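Local coordinates for protein 2,3,4,5-tetrahydropyridine-2,6-dicarboxylate N-succinyltransferase (PDB 2RIJ) that probably catalyses the succinyl-CoA-dependent conversion of cyclic tetrahydrodipicolinate into acyclic N-succinyl-L-2-amino-6-oxopimelate, a step of lysine biosynthesis, at residues K42-S47 with L166-A171; S173-I178 with F205-A210. All coordinates share one frame; numbering follows the deposited sequence.

Contacts 1 and 2 lie side by side, their centres about 10 Å apart, and follow one another along the chain: the pairing of 42-47 with 166-171 is complete before that of 173-178 with 205-210 begins. The hairpin of strands 170-173 and 176-178 joins them, with Ala171 O 2.7 Å from Ile178 N, a probable hydrogen bond. Packing adds to this, since Leu44 CB of contact 1 is 3.7 Å from Pro177 CG of contact 2 and Gln45 OE1 is 3.4 Å from Pro206 CB. In both contacts waters bridge polar atoms of the two segments, and both lie away from the predicted catalytic Glu258 and the predicted succinyl-CoA site.

Contact 1 (K42-S47 with L166-A171); sequences KILQAS and LLSNVA
Leu44 and Val170 form the dry part of this contact: CD2 of Leu44 lies 3.9 Å from CG1 of Val170, and the two side chains cross at a slant. CG1 can make this approach because it stands anti to the carbonyl carbon of Val170 (chi1 -62°). The same Leu44 methyl also comes within 4.3 Å of Ser168 CB, and both Leu44 and Val170 are buried. The extended first part of Lys42 (chi1 -156°, chi2 176°) lays CG and CD alongside Ser168 OG, CD at 3.6 Å, before the chain bends.

Beyond these few touches the backbones stand apart, 6.5 Å between the CA atoms of Leu44 and Ser168, and the polar links between the segments run through three waters. One molecule donates to Ile43 O and accepts from Ser168 N at 3.0 Å, joining the two main chains. A second donates to Leu166 O and is 2.6 Å from Ser168 OG, while its bond to Ile43 O is weak. A third is 2.8 Å from both Leu44 O and Ser168 O. Ser168 thus meets water through its amide, carbonyl and hydroxyl. A glycerol, probably from the crystallisation liquor, lies near its side chain and hydrogen-bonds Asn169 O.

Within the fold, strand 43-48 pairs with strand 27-35, where Leu44 and Gln45 both face Asp34 in a classic beta bulge. Segment 166-171 leads from helix 163-166 into strand 170-173 of a separate three-stranded sheet. Pro177 of the adjoining strand 176-178 packs on both Leu44 and Val170, and helix 138-149 touches Ile43, Gln45 and Ala46.

Contact 2 (S173-I178 with F205-A210); sequences SDDKPI and FPRFLA
Asp175 turns a face of its carboxylate to Ala210: the methyl sits over that face on the OD2 side, with OD2 3.5 Å and CG 3.8 Å from Ala210 CB. The CB atoms of both residues are directed at the opposing segment. Chi1 of Asp175 (-74°, CG anti to the carbonyl carbon) aims the group across the contact, and chi2 (-20°) places OD2 at Ala210 and OD1 toward the waters.

One water, near the carboxylate plane but tilted away from the methyl's side, donates to OD1 at 2.7 Å and accepts from Arg207 NH1 at 2.9 Å. Another, above the face that carries the methyl, accepts from Arg207 N, but its bond to OD1 is weak. Between Asp175 and Arg207 the nearest direct approach is loose, OD1 to CD at 4.4 Å, and OD1 and NH1 remain 4.9 Å apart. NH2 of Arg207 is directed to a neighbouring subunit, forming a salt bridge with Glu222 and a hydrogen bond to Leu221 O there.

Asp175 is in the type I' turn joining strands 170-173 and 176-178, closed by Lys176 N to Ser173 O, while Ala210 belongs to the short 3-10 segment 208-210.

Chemically, then, the hairpin tip meets the loop through one van der Waals touch of a methyl on a carboxylate face and a water-bridged link between opposite charges. Their mutual attraction is probably modest at this separation, and Arg207 spends its direct ionic bond on the subunit interface.

Contact 1 (K42-S47 with L166-A171)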
loop_
_atom_site.group_PDB
_atom_site.type_symbol
_atom_site.label_atom_id
_atom_site.label_comp_id
_atom_site.label_asym_id
_atom_site.label_seq_id
_atom_site.Cartn_x
_atom_site.Cartn_y
_atom_site.Cartn_z
ATOM N N LYS A 42 35.211 -40.777 32.198
ATOM C CA LYS A 42 34.308 -39.928 31.429
ATOM C C LYS A 42 33.818 -40.752 30.258
ATOM O O LYS A 42 34.626 -41.262 29.504
ATOM C CB LYS A 42 35.077 -38.699 30.960
ATOM C CG LYS A 42 34.243 -37.496 30.663
ATOM C CD LYS A 42 35.143 -36.307 30.300
ATOM C CE LYS A 42 35.713 -35.626 31.550
ATOM N NZ LYS A 42 34.662 -34.856 32.307
ATOM N N ILE A 43 32.506 -40.947 30.153
ATOM C CA ILE A 43 31.907 -41.647 29.013
ATOM C C ILE A 43 31.606 -40.572 27.952
ATOM O O ILE A 43 30.787 -39.665 28.173
ATOM C CB ILE A 43 30.614 -42.408 29.396
ATOM C CG1 ILE A 43 30.847 -43.350 30.610
ATOM C CG2 ILE A 43 30.032 -43.134 28.185
ATOM C CD1 ILE A 43 32.070 -44.200 30.544
ATOM N N LEU A 44 32.325 -40.657 26.833
ATOM C CA LEU A 44 32.179 -39.758 25.717
ATOM C C LEU A 44 31.143 -40.161 24.672
ATOM O O LEU A 44 30.689 -39.290 23.930
ATOM C CB LEU A 44 33.514 -39.558 25.012
ATOM C CG LEU A 44 34.705 -39.268 25.922
ATOM C CD1 LEU A 44 35.871 -39.009 25.014
ATOM C CD2 LEU A 44 34.413 -38.084 26.811
ATOM N N GLN A 45 30.797 -41.444 24.610
ATOM C CA GLN A 45 29.821 -41.961 23.673
ATOM C C GLN A 45 29.444 -43.387 24.065
ATOM O O GLN A 45 30.255 -44.128 24.640
ATOM C CB GLN A 45 30.386 -41.979 22.237
ATOM C CG GLN A 45 29.345 -42.322 21.196
ATOM C CD GLN A 45 29.825 -42.188 19.766
ATOM O OE1 GLN A 45 29.122 -41.603 18.914
ATOM N NE2 GLN A 45 31.008 -42.741 19.474
ATOM N N ALA A 46 28.237 -43.782 23.692
ATOM C CA ALA A 46 27.748 -45.134 23.848
ATOM C C ALA A 46 27.142 -45.595 22.518
ATOM O O ALA A 46 26.460 -44.807 21.828
ATOM C CB ALA A 46 26.711 -45.163 24.954
ATOM N N SER A 47 27.450 -46.818 22.102
ATOM C CA SER A 47 26.930 -47.378 20.856
ATOM C C SER A 47 26.191 -48.693 21.154
ATOM O O SER A 47 26.711 -49.553 21.875
ATOM C CB SER A 47 28.062 -47.594 19.840
ATOM O OG SER A 47 28.799 -46.384 19.612
ATOM N N LEU A 166 24.881 -33.176 30.990
ATOM C CA LEU A 166 25.563 -34.429 31.261
ATOM C C LEU A 166 26.631 -34.792 30.201
ATOM O O LEU A 166 27.629 -35.464 30.502
ATOM C CB LEU A 166 24.524 -35.555 31.353
ATOM C CG LEU A 166 23.669 -35.572 32.644
ATOM C CD1 LEU A 166 22.867 -36.844 32.749
ATOM C CD2 LEU A 166 24.490 -35.415 33.902
ATOM N N LEU A 167 26.395 -34.387 28.958
ATOM C CA LEU A 167 27.286 -34.728 27.845
ATOM C C LEU A 167 28.529 -33.822 27.854
ATOM O O LEU A 167 28.431 -32.647 28.180
ATOM C CB LEU A 167 26.516 -34.610 26.526
ATOM C CG LEU A 167 25.319 -35.566 26.333
ATOM C CD1 LEU A 167 24.589 -35.208 25.089
ATOM C CD2 LEU A 167 25.747 -37.068 26.294
ATOM N N SER A 168 29.694 -34.378 27.526
ATOM C CA SER A 168 30.929 -33.622 27.371
ATOM C C SER A 168 31.079 -33.113 25.945
ATOM O O SER A 168 30.823 -33.843 24.985
ATOM C CB SER A 168 32.137 -34.506 27.688
ATOM O OG SER A 168 32.072 -34.976 28.997
ATOM N N ASN A 169 31.458 -31.847 25.821
ATOM C CA ASN A 169 31.865 -31.264 24.542
ATOM C C ASN A 169 33.223 -31.848 24.184
ATOM O O ASN A 169 34.197 -31.687 24.918
ATOM C CB ASN A 169 31.936 -29.728 24.626
ATOM C CG ASN A 169 32.187 -29.075 23.286
ATOM O OD1 ASN A 169 31.714 -29.565 22.247
ATOM N ND2 ASN A 169 32.956 -27.977 23.281
ATOM N N VAL A 170 33.276 -32.523 23.048
ATOM C CA VAL A 170 34.491 -33.234 22.618
ATOM C C VAL A 170 34.723 -32.961 21.139
ATOM O O VAL A 170 33.814 -32.531 20.422
ATOM C CB VAL A 170 34.418 -34.763 22.896
ATOM C CG1 VAL A 170 34.277 -35.050 24.433
ATOM C CG2 VAL A 170 33.268 -35.425 22.115
ATOM N N ALA A 171 35.946 -33.227 20.721
ATOM C CA ALA A 171 36.326 -33.285 19.301
ATOM C C ALA A 171 35.940 -34.650 18.769
ATOM O O ALA A 171 35.915 -35.627 19.523
ATOM C CB ALA A 171 37.819 -33.045 19.145
HETATM O O HOH W 1 29.546 -37.315 27.000
HETATM O O HOH W 2 30.304 -36.677 29.898
HETATM O O HOH W 3 30.450 -36.605 24.798
#

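Contact 2 (S173-I178 with F205-A210)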
loop_
_atom_site.group_PDB
_atom_site.type_symbol
_atom_site.label_atom_id
_atom_site.label_comp_id
_atom_site.label_asym_id
_atom_site.label_seq_id
_atom_site.Cartn_x
_atom_site.Cartn_y
_atom_site.Cartn_z
ATOM N N SER A 173 36.685 -37.225 15.486
ATOM C CA SER A 173 37.597 -37.541 14.376
ATOM C C SER A 173 37.171 -38.877 13.807
ATOM O O SER A 173 37.245 -39.919 14.485
ATOM C CB SER A 173 39.030 -37.632 14.920
ATOM O OG SER A 173 39.961 -37.879 13.873
ATOM N N ASP A 174 36.673 -38.864 12.584
ATOM C CA ASP A 174 36.096 -40.064 11.971
ATOM C C ASP A 174 35.120 -40.789 12.912
ATOM O O ASP A 174 35.129 -42.019 13.084
ATOM C CB ASP A 174 37.192 -40.976 11.440
ATOM C CG ASP A 174 37.988 -40.314 10.292
ATOM O OD1 ASP A 174 37.435 -39.481 9.517
ATOM O OD2 ASP A 174 39.183 -40.600 10.206
ATOM N N ASP A 175 34.260 -39.950 13.463
ATOM C CA ASP A 175 33.200 -40.288 14.380
ATOM C C ASP A 175 33.672 -40.840 15.721
ATOM O O ASP A 175 32.861 -41.353 16.448
ATOM C CB ASP A 175 32.115 -41.182 13.681
ATOM C CG ASP A 175 31.188 -40.363 12.681
ATOM O OD1 ASP A 175 31.092 -39.079 12.770
ATOM O OD2 ASP A 175 30.517 -41.009 11.830
ATOM N N LYS A 176 34.951 -40.686 16.058
ATOM C CA LYS A 176 35.496 -41.081 17.358
ATOM C C LYS A 176 35.725 -39.842 18.233
ATOM O O LYS A 176 36.381 -38.901 17.776
ATOM C CB LYS A 176 36.858 -41.780 17.180
ATOM C CG LYS A 176 36.878 -42.924 16.193
ATOM C CD LYS A 176 35.905 -43.944 16.598
ATOM C CE LYS A 176 36.239 -45.329 16.047
ATOM N NZ LYS A 176 35.190 -46.252 16.596
ATOM N N PRO A 177 35.214 -39.847 19.481
ATOM C CA PRO A 177 35.382 -38.709 20.361
ATOM C C PRO A 177 36.790 -38.628 20.979
ATOM O O PRO A 177 37.389 -39.646 21.368
ATOM C CB PRO A 177 34.280 -38.908 21.418
ATOM C CG PRO A 177 34.120 -40.438 21.497
ATOM C CD PRO A 177 34.410 -40.919 20.093
ATOM N N ILE A 178 37.305 -37.410 21.064
ATOM C CA ILE A 178 38.587 -37.113 21.687
ATOM C C ILE A 178 38.400 -35.919 22.609
ATOM O O ILE A 178 37.887 -34.886 22.198
ATOM C CB ILE A 178 39.641 -36.752 20.628
ATOM C CG1 ILE A 178 39.701 -37.843 19.554
ATOM C CG2 ILE A 178 41.031 -36.438 21.309
ATOM C CD1 ILE A 178 40.620 -37.523 18.387
ATOM N N PHE A 205 27.017 -33.830 20.925
ATOM C CA PHE A 205 26.214 -34.871 20.283
ATOM C C PHE A 205 26.950 -35.417 19.052
ATOM O O PHE A 205 27.561 -34.637 18.310
ATOM C CB PHE A 205 24.886 -34.314 19.767
ATOM C CG PHE A 205 23.863 -34.028 20.827
ATOM C CD1 PHE A 205 24.031 -32.946 21.680
ATOM C CD2 PHE A 205 22.721 -34.791 20.936
ATOM C CE1 PHE A 205 23.090 -32.662 22.690
ATOM C CE2 PHE A 205 21.769 -34.509 21.944
ATOM C CZ PHE A 205 21.993 -33.461 22.836
ATOM N N PRO A 206 26.782 -36.725 18.766
ATOM C CA PRO A 206 27.227 -37.337 17.509
ATOM C C PRO A 206 26.171 -37.210 16.408
ATOM O O PRO A 206 25.087 -36.632 16.621
ATOM C CB PRO A 206 27.425 -38.795 17.921
ATOM C CG PRO A 206 26.366 -39.008 18.891
ATOM C CD PRO A 206 26.137 -37.738 19.629
ATOM N N ARG A 207 26.527 -37.677 15.225
ATOM C CA ARG A 207 25.652 -37.654 14.103
ATOM C C ARG A 207 24.859 -38.967 14.057
ATOM O O ARG A 207 25.332 -40.029 14.475
ATOM C CB ARG A 207 26.445 -37.418 12.828
ATOM C CG ARG A 207 27.047 -35.982 12.827
ATOM C CD ARG A 207 28.211 -35.815 12.027
ATOM N NE ARG A 207 28.670 -34.431 12.037
ATOM C CZ ARG A 207 29.605 -34.002 11.232
ATOM N NH1 ARG A 207 30.164 -34.840 10.402
ATOM N NH2 ARG A 207 29.959 -32.751 11.240
ATOM N N PHE A 208 23.682 -38.864 13.481
ATOM C CA PHE A 208 22.766 -40.004 13.215
ATOM C C PHE A 208 23.433 -41.171 12.512
ATOM O O PHE A 208 23.291 -42.299 12.960
ATOM C CB PHE A 208 21.580 -39.430 12.406
ATOM C CG PHE A 208 20.508 -40.377 11.999
ATOM C CD1 PHE A 208 20.631 -41.104 10.818
ATOM C CD2 PHE A 208 19.274 -40.412 12.690
ATOM C CE1 PHE A 208 19.589 -41.903 10.352
ATOM C CE2 PHE A 208 18.238 -41.201 12.232
ATOM C CZ PHE A 208 18.413 -41.983 11.063
ATOM N N LEU A 209 24.208 -40.906 11.450
ATOM C CA LEU A 209 24.778 -41.984 10.670
ATOM C C LEU A 209 25.947 -42.690 11.377
ATOM O O LEU A 209 26.390 -43.728 10.935
ATOM C CB LEU A 209 25.132 -41.500 9.237
ATOM C CG LEU A 209 23.931 -41.278 8.311
ATOM C CD1 LEU A 209 24.462 -40.593 7.008
ATOM C CD2 LEU A 209 23.159 -42.588 8.000
ATOM N N ALA A 210 26.414 -42.148 12.507
ATOM C CA ALA A 210 27.406 -42.864 13.291
ATOM C C ALA A 210 26.705 -44.033 14.022
ATOM O O ALA A 210 27.388 -44.930 14.563
ATOM C CB ALA A 210 28.151 -41.919 14.299
HETATM O O HOH W 4 29.202 -38.642 14.941
HETATM O O HOH W 5 30.528 -37.751 10.504
#